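Protein-glutamine gamma-glutamyltransferase (PDB 6G49) displays transglutaminase activity in vitro through its periplasmic domain, most of which is modelled here, and is critical for the viability of Pseudomonas aeruginosa. Local coordinates at residues D285-V290 with E311-G316; Y72-T77 with R262-Y267; A47-S52 with V281-A286. One frame throughout, in Å; residues are numbered along the deposited sequence.

Contact 1: D285-V290 with E311-G316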
loop_
_atom_site.group_PDB
_atom_site.type_symbol
_atom_site.label_atom_id
_atom_site.label_comp_id
_atom_site.label_asym_id
_atom_site.label_seq_id
_atom_site.Cartn_x
_atom_site.Cartn_y
_atom_site.Cartn_z
ATOM N N ASP A 285 -7.305 -0.714 -11.020
ATOM C CA ASP A 285 -6.085 -0.056 -10.564
ATOM C C ASP A 285 -5.828 -0.320 -9.069
ATOM O O ASP A 285 -4.830 0.227 -8.523
ATOM C CB ASP A 285 -6.157 1.432 -10.812
ATOM C CG ASP A 285 -6.158 1.806 -12.291
ATOM O OD1 ASP A 285 -5.428 1.146 -13.035
ATOM O OD2 ASP A 285 -6.985 2.657 -12.683
ATOM N N ALA A 286 -6.654 -1.110 -8.398
ATOM C CA ALA A 286 -6.468 -1.423 -6.953
ATOM C C ALA A 286 -5.096 -2.071 -6.781
ATOM O O ALA A 286 -4.630 -2.883 -7.608
ATOM C CB ALA A 286 -7.550 -2.291 -6.420
ATOM N N HIS A 287 -4.403 -1.658 -5.719
ATOM C CA HIS A 287 -3.011 -2.048 -5.536
ATOM C C HIS A 287 -2.693 -2.097 -4.043
ATOM O O HIS A 287 -3.333 -1.467 -3.249
ATOM C CB HIS A 287 -2.123 -1.062 -6.284
ATOM C CG HIS A 287 -0.739 -1.522 -6.538
ATOM N ND1 HIS A 287 -0.523 -2.704 -7.197
ATOM C CD2 HIS A 287 0.456 -0.979 -6.237
ATOM C CE1 HIS A 287 0.805 -2.866 -7.310
ATOM N NE2 HIS A 287 1.442 -1.831 -6.708
ATOM N N ALA A 288 -1.660 -2.864 -3.742
ATOM C CA ALA A 288 -1.132 -3.031 -2.394
ATOM C C ALA A 288 0.377 -2.993 -2.447
ATOM O O ALA A 288 0.998 -3.566 -3.365
ATOM C CB ALA A 288 -1.608 -4.317 -1.784
ATOM N N TRP A 289 0.988 -2.275 -1.497
ATOM C CA TRP A 289 2.390 -2.128 -1.401
ATOM C C TRP A 289 2.798 -2.155 0.091
ATOM O O TRP A 289 1.991 -2.576 0.942
ATOM C CB TRP A 289 2.906 -0.921 -2.178
ATOM C CG TRP A 289 2.355 0.411 -1.756
ATOM C CD1 TRP A 289 2.978 1.369 -1.011
ATOM C CD2 TRP A 289 1.112 1.003 -2.194
ATOM N NE1 TRP A 289 2.179 2.475 -0.869
ATOM C CE2 TRP A 289 1.040 2.290 -1.597
ATOM C CE3 TRP A 289 0.017 0.567 -2.955
ATOM C CZ2 TRP A 289 -0.043 3.157 -1.798
ATOM C CZ3 TRP A 289 -1.028 1.440 -3.164
ATOM C CH2 TRP A 289 -1.068 2.699 -2.565
ATOM N N VAL A 290 4.022 -1.732 0.363
ATOM C CA VAL A 290 4.616 -1.882 1.721
ATOM C C VAL A 290 5.170 -0.528 2.162
ATOM O O VAL A 290 5.671 0.268 1.382
ATOM C CB VAL A 290 5.701 -2.972 1.724
ATOM C CG1 VAL A 290 6.414 -3.075 3.085
ATOM C CG2 VAL A 290 5.101 -4.302 1.331
ATOM N N GLU A 311 6.248 -2.723 -15.865
ATOM C CA GLU A 311 5.329 -2.205 -16.866
ATOM C C GLU A 311 3.961 -1.836 -16.252
ATOM O O GLU A 311 3.346 -0.909 -16.698
ATOM C CB GLU A 311 5.241 -3.188 -18.055
ATOM C CG GLU A 311 4.609 -4.562 -17.757
ATOM C CD GLU A 311 5.430 -5.665 -17.059
ATOM O OE1 GLU A 311 6.612 -5.415 -16.649
ATOM O OE2 GLU A 311 4.879 -6.790 -16.935
ATOM N N ARG A 312 3.493 -2.608 -15.285
ATOM C CA ARG A 312 2.245 -2.344 -14.540
ATOM C C ARG A 312 2.299 -0.934 -13.946
ATOM O O ARG A 312 1.367 -0.155 -13.984
ATOM C CB ARG A 312 2.090 -3.342 -13.390
ATOM C CG ARG A 312 1.258 -2.830 -12.205
ATOM C CD ARG A 312 -0.192 -2.812 -12.556
ATOM N NE ARG A 312 -0.970 -2.284 -11.411
ATOM C CZ ARG A 312 -1.378 -1.018 -11.256
ATOM N NH1 ARG A 312 -2.405 -0.733 -10.441
ATOM N NH2 ARG A 312 -0.764 -0.049 -11.931
ATOM N N ILE A 313 3.454 -0.602 -13.344
ATOM C CA ILE A 313 3.604 0.667 -12.709
ATOM C C ILE A 313 3.789 1.781 -13.740
ATOM O O ILE A 313 3.227 2.880 -13.604
ATOM C CB ILE A 313 4.725 0.596 -11.635
ATOM C CG1 ILE A 313 4.402 -0.410 -10.526
ATOM C CG2 ILE A 313 5.017 1.962 -11.055
ATOM C CD1 ILE A 313 3.149 -0.042 -9.725
ATOM N N GLU A 314 4.586 1.504 -14.778
ATOM C CA GLU A 314 4.975 2.548 -15.689
ATOM C C GLU A 314 3.871 2.789 -16.731
ATOM O O GLU A 314 3.779 3.898 -17.190
ATOM C CB GLU A 314 6.265 2.158 -16.406
ATOM C CG GLU A 314 7.481 2.131 -15.485
ATOM C CD GLU A 314 7.801 3.407 -14.709
ATOM O OE1 GLU A 314 7.340 4.517 -15.103
ATOM O OE2 GLU A 314 8.508 3.292 -13.673
ATOM N N GLN A 315 3.043 1.770 -17.008
ATOM C CA GLN A 315 2.018 1.786 -18.134
ATOM C C GLN A 315 0.578 1.746 -17.600
ATOM O O GLN A 315 -0.338 2.123 -18.309
ATOM C CB GLN A 315 2.124 0.542 -19.027
ATOM C CG GLN A 315 3.480 0.359 -19.709
ATOM C CD GLN A 315 3.553 -0.873 -20.591
ATOM O OE1 GLN A 315 2.676 -1.763 -20.606
ATOM N NE2 GLN A 315 4.607 -0.910 -21.383
ATOM N N GLY A 316 0.358 1.119 -16.425
ATOM C CA GLY A 316 -1.017 0.820 -15.879
ATOM C C GLY A 316 -1.432 -0.603 -16.111
ATOM O O GLY A 316 -0.954 -1.248 -17.075
HETATM O O HOH W 1 -4.122 -3.055 -10.074
HETATM O O HOH W 2 -1.633 -4.110 -9.275
#
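The strand that carries His287 and the short helix of Arg312 and Ile313 do not pack backbone to backbone: the axes of 286-290 and 311-315 stay 12.2 Å apart at an angle of 123° between their N-to-C directions, and side chains from the helix fill the gap. Arg312 reaches across first. In the conformer described, its chain, bent at CB-CG (chi2 74°), brings the guanidinium edge-on to the residue just before the strand starts, where NH1 lies 3.2 Å from Asp285 O with that oxygen in the guanidinium plane. Two waters complete the bridge. One lies between Ala286 O and Arg312 NH1, accepting from NH1 at 2.9 Å; the other accepts from Arg312 NE, also at 2.9 Å, and lies 2.7 Å from His287 ND1. NH1 thus serves both Gln268 O, through a hydrogen bond, and a water. The Asp285 carboxylate is only a charge neighbour, since no N-H of Arg312 points at it; it is bonded elsewhere, to His282.

Ile313 comes to the histidine at NE2: its CD1 methyl lies 3.9 Å from His287 NE2, the two side chains crossing at about a right angle. By similarity His287 and Asp303 are active-site residues with the nucleophile Cys243. ND1 faces a water, and NE2 bonds Asp303 with the Ile313 methyl close by.

Helix 310-315 thereby lies beside the start of strand 286-294, with strand 267-268 and Tyr72 of strand 72-81 against Ile313 and helix 243-256 bringing Cys243 to the histidine.

Contact 2: Y72-T77 with R262-Y267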
loop_
_atom_site.group_PDB
_atom_site.type_symbol
_atom_site.label_atom_id
_atom_site.label_comp_id
_atom_site.label_asym_id
_atom_site.label_seq_id
_atom_site.Cartn_x
_atom_site.Cartn_y
_atom_site.Cartn_z
ATOM N N TYR A 72 0.616 6.728 -6.448
ATOM C CA TYR A 72 0.211 5.799 -5.388
ATOM C C TYR A 72 -0.841 6.455 -4.513
ATOM O O TYR A 72 -0.541 7.266 -3.638
ATOM C CB TYR A 72 1.420 5.350 -4.556
ATOM C CG TYR A 72 2.263 4.332 -5.277
ATOM C CD1 TYR A 72 3.185 4.706 -6.229
ATOM C CD2 TYR A 72 2.189 2.984 -4.958
ATOM C CE1 TYR A 72 3.937 3.768 -6.891
ATOM C CE2 TYR A 72 2.965 2.024 -5.601
ATOM C CZ TYR A 72 3.860 2.435 -6.574
ATOM O OH TYR A 72 4.632 1.494 -7.175
ATOM N N TRP A 73 -2.086 6.075 -4.761
ATOM C CA TRP A 73 -3.266 6.570 -4.080
ATOM C C TRP A 73 -3.526 5.766 -2.806
ATOM O O TRP A 73 -4.115 4.680 -2.904
ATOM C CB TRP A 73 -4.499 6.588 -4.987
ATOM C CG TRP A 73 -4.286 7.217 -6.322
ATOM C CD1 TRP A 73 -4.049 6.570 -7.489
ATOM C CD2 TRP A 73 -4.235 8.628 -6.632
ATOM N NE1 TRP A 73 -3.845 7.476 -8.507
ATOM C CE2 TRP A 73 -3.966 8.728 -7.998
ATOM C CE3 TRP A 73 -4.393 9.776 -5.860
ATOM C CZ2 TRP A 73 -3.835 9.969 -8.631
ATOM C CZ3 TRP A 73 -4.269 11.002 -6.482
ATOM C CH2 TRP A 73 -4.026 11.058 -7.841
ATOM N N ARG A 74 -3.037 6.246 -1.663
ATOM C CA ARG A 74 -3.251 5.545 -0.384
ATOM C C ARG A 74 -4.725 5.616 -0.021
ATOM O O ARG A 74 -5.363 6.676 -0.091
ATOM C CB ARG A 74 -2.446 6.080 0.802
ATOM C CG ARG A 74 -2.661 5.323 2.118
ATOM C CD ARG A 74 -1.830 5.851 3.298
ATOM N NE ARG A 74 -0.407 5.922 3.020
ATOM C CZ ARG A 74 0.541 5.428 3.808
ATOM N NH1 ARG A 74 0.204 4.999 5.024
ATOM N NH2 ARG A 74 1.787 5.343 3.365
ATOM N N ALA A 75 -5.280 4.458 0.395
ATOM C CA ALA A 75 -6.596 4.369 1.022
ATOM C C ALA A 75 -6.484 4.070 2.499
ATOM O O ALA A 75 -7.048 4.794 3.341
ATOM C CB ALA A 75 -7.454 3.352 0.343
ATOM N N LEU A 76 -5.783 2.973 2.834
ATOM C CA LEU A 76 -5.675 2.582 4.250
ATOM C C LEU A 76 -4.403 1.758 4.404
ATOM O O LEU A 76 -3.791 1.359 3.440
ATOM C CB LEU A 76 -6.891 1.787 4.714
ATOM C CG LEU A 76 -7.045 0.370 4.188
ATOM C CD1 LEU A 76 -7.902 -0.435 5.173
ATOM C CD2 LEU A 76 -7.660 0.347 2.788
ATOM N N THR A 77 -4.031 1.476 5.661
ATOM C CA THR A 77 -2.999 0.493 5.975
ATOM C C THR A 77 -3.633 -0.671 6.697
ATOM O O THR A 77 -4.669 -0.536 7.373
ATOM C CB THR A 77 -1.804 0.990 6.810
ATOM O OG1 THR A 77 -2.152 1.032 8.207
ATOM C CG2 THR A 77 -1.263 2.312 6.324
ATOM N N ARG A 262 4.177 -2.565 7.287
ATOM C CA ARG A 262 2.744 -2.750 7.170
ATOM C C ARG A 262 2.407 -2.707 5.676
ATOM O O ARG A 262 3.203 -2.217 4.870
ATOM C CB ARG A 262 1.920 -1.751 7.993
ATOM C CG ARG A 262 2.232 -0.297 7.682
ATOM C CD ARG A 262 1.546 0.629 8.679
ATOM N NE ARG A 262 1.995 1.992 8.487
ATOM C CZ ARG A 262 2.054 2.943 9.436
ATOM N NH1 ARG A 262 1.651 2.682 10.685
ATOM N NH2 ARG A 262 2.511 4.155 9.110
ATOM N N VAL A 263 1.269 -3.307 5.373
ATOM C CA VAL A 263 0.734 -3.255 3.999
ATOM C C VAL A 263 -0.062 -1.974 3.826
ATOM O O VAL A 263 -0.903 -1.601 4.672
ATOM C CB VAL A 263 -0.105 -4.518 3.727
ATOM C CG1 VAL A 263 -0.880 -4.401 2.420
ATOM C CG2 VAL A 263 0.760 -5.771 3.763
ATOM N N VAL A 264 0.179 -1.317 2.697
ATOM C CA VAL A 264 -0.580 -0.129 2.290
ATOM C C VAL A 264 -1.508 -0.584 1.154
ATOM O O VAL A 264 -1.034 -1.187 0.200
ATOM C CB VAL A 264 0.341 1.013 1.844
ATOM C CG1 VAL A 264 -0.462 2.290 1.601
ATOM C CG2 VAL A 264 1.405 1.313 2.899
ATOM N N ALA A 265 -2.781 -0.257 1.254
ATOM C CA ALA A 265 -3.746 -0.599 0.236
ATOM C C ALA A 265 -4.331 0.689 -0.358
ATOM O O ALA A 265 -4.544 1.680 0.333
ATOM C CB ALA A 265 -4.867 -1.400 0.816
ATOM N N GLY A 266 -4.613 0.629 -1.641
ATOM C CA GLY A 266 -5.198 1.772 -2.360
ATOM C C GLY A 266 -5.260 1.469 -3.830
ATOM O O GLY A 266 -5.684 0.400 -4.217
ATOM N N TYR A 267 -4.825 2.430 -4.643
ATOM C CA TYR A 267 -4.844 2.292 -6.079
ATOM C C TYR A 267 -3.499 2.800 -6.599
ATOM O O TYR A 267 -2.876 3.635 -5.931
ATOM C CB TYR A 267 -5.977 3.125 -6.695
ATOM C CG TYR A 267 -7.346 2.692 -6.263
ATOM C CD1 TYR A 267 -7.889 3.104 -5.054
ATOM C CD2 TYR A 267 -8.029 1.749 -7.016
ATOM C CE1 TYR A 267 -9.128 2.634 -4.619
ATOM C CE2 TYR A 267 -9.259 1.264 -6.586
ATOM C CZ TYR A 267 -9.784 1.692 -5.383
ATOM O OH TYR A 267 -10.995 1.210 -4.989
#
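A classic beta bulge interrupts the antiparallel pairing of strands 72-77 and 262-265 in the central sheet: Ala75 and Leu76 both face Ala265. The carbonyl oxygen of Ala265 therefore takes two backbone N-H groups, from Ala75 N at 2.9 Å in the carbonyl plane and from Leu76 N at 3.1 Å, the latter tilted 23° from that plane. Ala265 N answers with a nearly straight bond to Leu76 O (172° at the hydrogen). Beyond the bulge, Trp73 and Tyr267 form a hydrogen-bonded pair with a bond each way. Gly266, paired with Arg74 between this pair and the bulge, brings its CA to 3.2 Å from Trp73 O in a CA-H...O contact.

On one face, Leu76 CD2 rests on the methyl of Ala265 at 3.8 Å, and Trp73 lays CD1 against Tyr267 CB. The indole reaches beyond the pair to bond Gly269 O through NE1, while Tyr267 OH bonds Gln283.

Toward the face of Val264 and Thr77 come two arginines. In the conformer described, Val264 CG1 lies over one face of the Arg74 guanidinium, offset toward its rim, and touches CG of that arginine at 3.8 Å; the two side chains cross at about a right angle. Arg262 runs extended from CG to NE and passes Thr77, with its CD 3.7 Å from Thr77 OG1, an oxygen hydrogen-bonded to Asp139. Both arginines form salt bridges to Glu291, whose carboxylate would offset their like charges, and Arg262 has a second acid in Glu79. Tyr72, at the start of its strand, bonds Asp303, an active-site residue by similarity, through OH.

Such a doubled pairing against one residue is the signature of the classic bulge, here where a strand from the N-terminal region joins the transglutaminase-like sheet.

Contact 3: A47-S52 with V281-A286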
loop_
_atom_site.group_PDB
_atom_site.type_symbol
_atom_site.label_atom_id
_atom_site.label_comp_id
_atom_site.label_asym_id
_atom_site.label_seq_id
_atom_site.Cartn_x
_atom_site.Cartn_y
_atom_site.Cartn_z
ATOM N N ALA A 47 -6.840 -9.173 -6.646
ATOM C CA ALA A 47 -6.964 -9.700 -7.990
ATOM C C ALA A 47 -8.442 -9.680 -8.397
ATOM O O ALA A 47 -8.821 -9.399 -9.562
ATOM C CB ALA A 47 -6.331 -11.053 -8.051
ATOM N N GLU A 48 -9.340 -9.989 -7.452
ATOM C CA GLU A 48 -10.783 -9.907 -7.783
ATOM C C GLU A 48 -11.165 -8.473 -8.219
ATOM O O GLU A 48 -11.902 -8.285 -9.182
ATOM C CB GLU A 48 -11.618 -10.483 -6.634
ATOM C CG GLU A 48 -13.108 -10.240 -6.864
ATOM C CD GLU A 48 -14.079 -11.037 -6.005
ATOM O OE1 GLU A 48 -13.623 -11.971 -5.311
ATOM O OE2 GLU A 48 -15.297 -10.712 -6.031
ATOM N N LEU A 49 -10.624 -7.401 -7.586
ATOM C CA LEU A 49 -10.798 -6.019 -8.062
ATOM C C LEU A 49 -10.095 -5.753 -9.394
ATOM O O LEU A 49 -10.532 -4.880 -10.179
ATOM C CB LEU A 49 -10.310 -4.969 -7.028
ATOM C CG LEU A 49 -11.149 -4.814 -5.757
ATOM C CD1 LEU A 49 -10.443 -3.846 -4.771
ATOM C CD2 LEU A 49 -12.575 -4.300 -6.016
ATOM N N GLY A 50 -8.990 -6.433 -9.636
ATOM C CA GLY A 50 -8.253 -6.345 -10.870
ATOM C C GLY A 50 -9.125 -6.694 -12.067
ATOM O O GLY A 50 -8.719 -6.394 -13.208
ATOM N N ARG A 51 -10.220 -7.421 -11.787
ATOM C CA ARG A 51 -11.165 -7.920 -12.778
ATOM C C ARG A 51 -12.388 -7.003 -12.904
ATOM O O ARG A 51 -13.293 -7.280 -13.720
ATOM C CB ARG A 51 -11.494 -9.395 -12.465
ATOM C CG ARG A 51 -10.260 -10.284 -12.617
ATOM C CD ARG A 51 -10.514 -11.785 -12.632
ATOM N NE ARG A 51 -11.185 -12.221 -11.418
ATOM C CZ ARG A 51 -10.576 -12.707 -10.323
ATOM N NH1 ARG A 51 -9.262 -12.864 -10.276
ATOM N NH2 ARG A 51 -11.295 -13.027 -9.258
ATOM N N SER A 52 -12.474 -5.901 -12.138
ATOM C CA SER A 52 -13.602 -4.958 -12.180
ATOM C C SER A 52 -13.178 -3.675 -12.903
ATOM O O SER A 52 -12.115 -3.089 -12.610
ATOM C CB SER A 52 -14.127 -4.576 -10.807
ATOM O OG SER A 52 -15.120 -3.561 -10.892
ATOM N N VAL A 281 -9.602 6.620 -12.235
ATOM C CA VAL A 281 -9.015 5.483 -11.506
ATOM C C VAL A 281 -10.135 4.464 -11.343
ATOM O O VAL A 281 -11.139 4.750 -10.647
ATOM C CB VAL A 281 -8.391 5.943 -10.179
ATOM C CG1 VAL A 281 -7.760 4.729 -9.499
ATOM C CG2 VAL A 281 -7.342 7.002 -10.401
ATOM N N HIS A 282 -9.971 3.329 -12.000
ATOM C CA HIS A 282 -10.979 2.247 -11.909
ATOM C C HIS A 282 -10.567 1.222 -10.860
ATOM O O HIS A 282 -9.422 1.181 -10.417
ATOM C CB HIS A 282 -11.133 1.600 -13.283
ATOM C CG HIS A 282 -11.676 2.524 -14.320
ATOM N ND1 HIS A 282 -10.829 3.307 -15.103
ATOM C CD2 HIS A 282 -12.949 2.728 -14.741
ATOM C CE1 HIS A 282 -11.590 3.965 -15.982
ATOM N NE2 HIS A 282 -12.887 3.651 -15.793
ATOM N N GLN A 283 -11.498 0.303 -10.576
ATOM C CA GLN A 283 -11.228 -0.726 -9.568
ATOM C C GLN A 283 -10.054 -1.577 -10.016
ATOM O O GLN A 283 -9.293 -2.106 -9.136
ATOM C CB GLN A 283 -12.480 -1.560 -9.253
ATOM C CG GLN A 283 -13.591 -0.808 -8.577
ATOM C CD GLN A 283 -13.229 -0.100 -7.294
ATOM O OE1 GLN A 283 -12.196 -0.443 -6.684
ATOM N NE2 GLN A 283 -14.110 0.787 -6.843
ATOM N N PHE A 284 -9.802 -1.775 -11.320
ATOM C CA PHE A 284 -8.694 -2.584 -11.765
ATOM C C PHE A 284 -7.336 -1.988 -11.393
ATOM O O PHE A 284 -6.308 -2.713 -11.525
ATOM C CB PHE A 284 -8.777 -2.941 -13.260
ATOM C CG PHE A 284 -8.842 -1.792 -14.246
ATOM C CD1 PHE A 284 -7.820 -0.885 -14.417
ATOM C CD2 PHE A 284 -10.000 -1.595 -14.995
ATOM C CE1 PHE A 284 -7.916 0.143 -15.340
ATOM C CE2 PHE A 284 -10.095 -0.547 -15.913
ATOM C CZ PHE A 284 -9.059 0.321 -16.069
ATOM N N ASP A 285 -7.305 -0.714 -11.020
ATOM C CA ASP A 285 -6.085 -0.056 -10.564
ATOM C C ASP A 285 -5.828 -0.320 -9.069
ATOM O O ASP A 285 -4.830 0.227 -8.523
ATOM C CB ASP A 285 -6.157 1.432 -10.812
ATOM C CG ASP A 285 -6.158 1.806 -12.291
ATOM O OD1 ASP A 285 -5.428 1.146 -13.035
ATOM O OD2 ASP A 285 -6.985 2.657 -12.683
ATOM N N ALA A 286 -6.654 -1.110 -8.398
ATOM C CA ALA A 286 -6.468 -1.423 -6.953
ATOM C C ALA A 286 -5.096 -2.071 -6.781
ATOM O O ALA A 286 -4.630 -2.883 -7.608
ATOM C CB ALA A 286 -7.550 -2.291 -6.420
#
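Leu49 and Ala286 make the apolar part of this contact, with CD1 of the leucine 3.7 Å from the alanine CB. The leucine side chain leans along the 3-10 turn as well: its CB approaches Gln283 O, and its other methyl, CD2, comes to 3.9 Å from Gln283 OE1. That amide oxygen is already engaged, by a hydrogen bond to Tyr267 OH, and Gln283 bends at CB-CG (chi2 -55°) to bring it over toward the leucine.

Backbone groups meet more closely. Gly50 and Phe284 bring their CA atoms to 3.9 Å, and Phe284 CA points its hydrogen at Leu49 O, a CA-H...O contact of 3.3 Å. The same Leu49 O accepts from Ser52 N in its own turn. Ser52 O lies 3.0 Å from Phe284 N and 3.4 Å from Phe284 CB, so it sits beside the N-H and CB of the phenylalanine. Chi1 of Phe284 (58°) sets CG between its backbone N and carbonyl carbon, carrying the ring away from the helix to lie with one face on His282 CB.

Ser52 OG packs against Gln283 CB at 3.7 Å, while its hydrogen bond goes to Glu54 N.

Within 281-286, Asp285 OD2 accepts from His282 N, a side-chain bond that spans the turn together with the backbone bond from Asp285 N to His282 O. The arrangement is that of a short helical end docked on a 3-10 turn, the turn that links strand 278-282 of the six-stranded sheet to the strand of His287.

Contacts 1 and 2 share the central sheet, where strand 286-294 lies next to 261-265: their centres are 11 Å apart, and His287 N probably bonds Gly266 O (2.9 Å) as Trp289 O does Val264 N (2.8 Å). Both converge on the active site assigned by similarity, contact 1 through His287 itself and contact 2 through Tyr72, whose OH is 3.3 Å from Ile313 CD1. Contact 3 shares Asp285 and Ala286 with contact 1, with centres about 10 Å apart, and meets contact 2 where Tyr267 OH probably bonds Gln283 OE1 at 2.7 Å. Its Ala286 side chain lies about 6 Å from those of His287 and Cys243, without touching them.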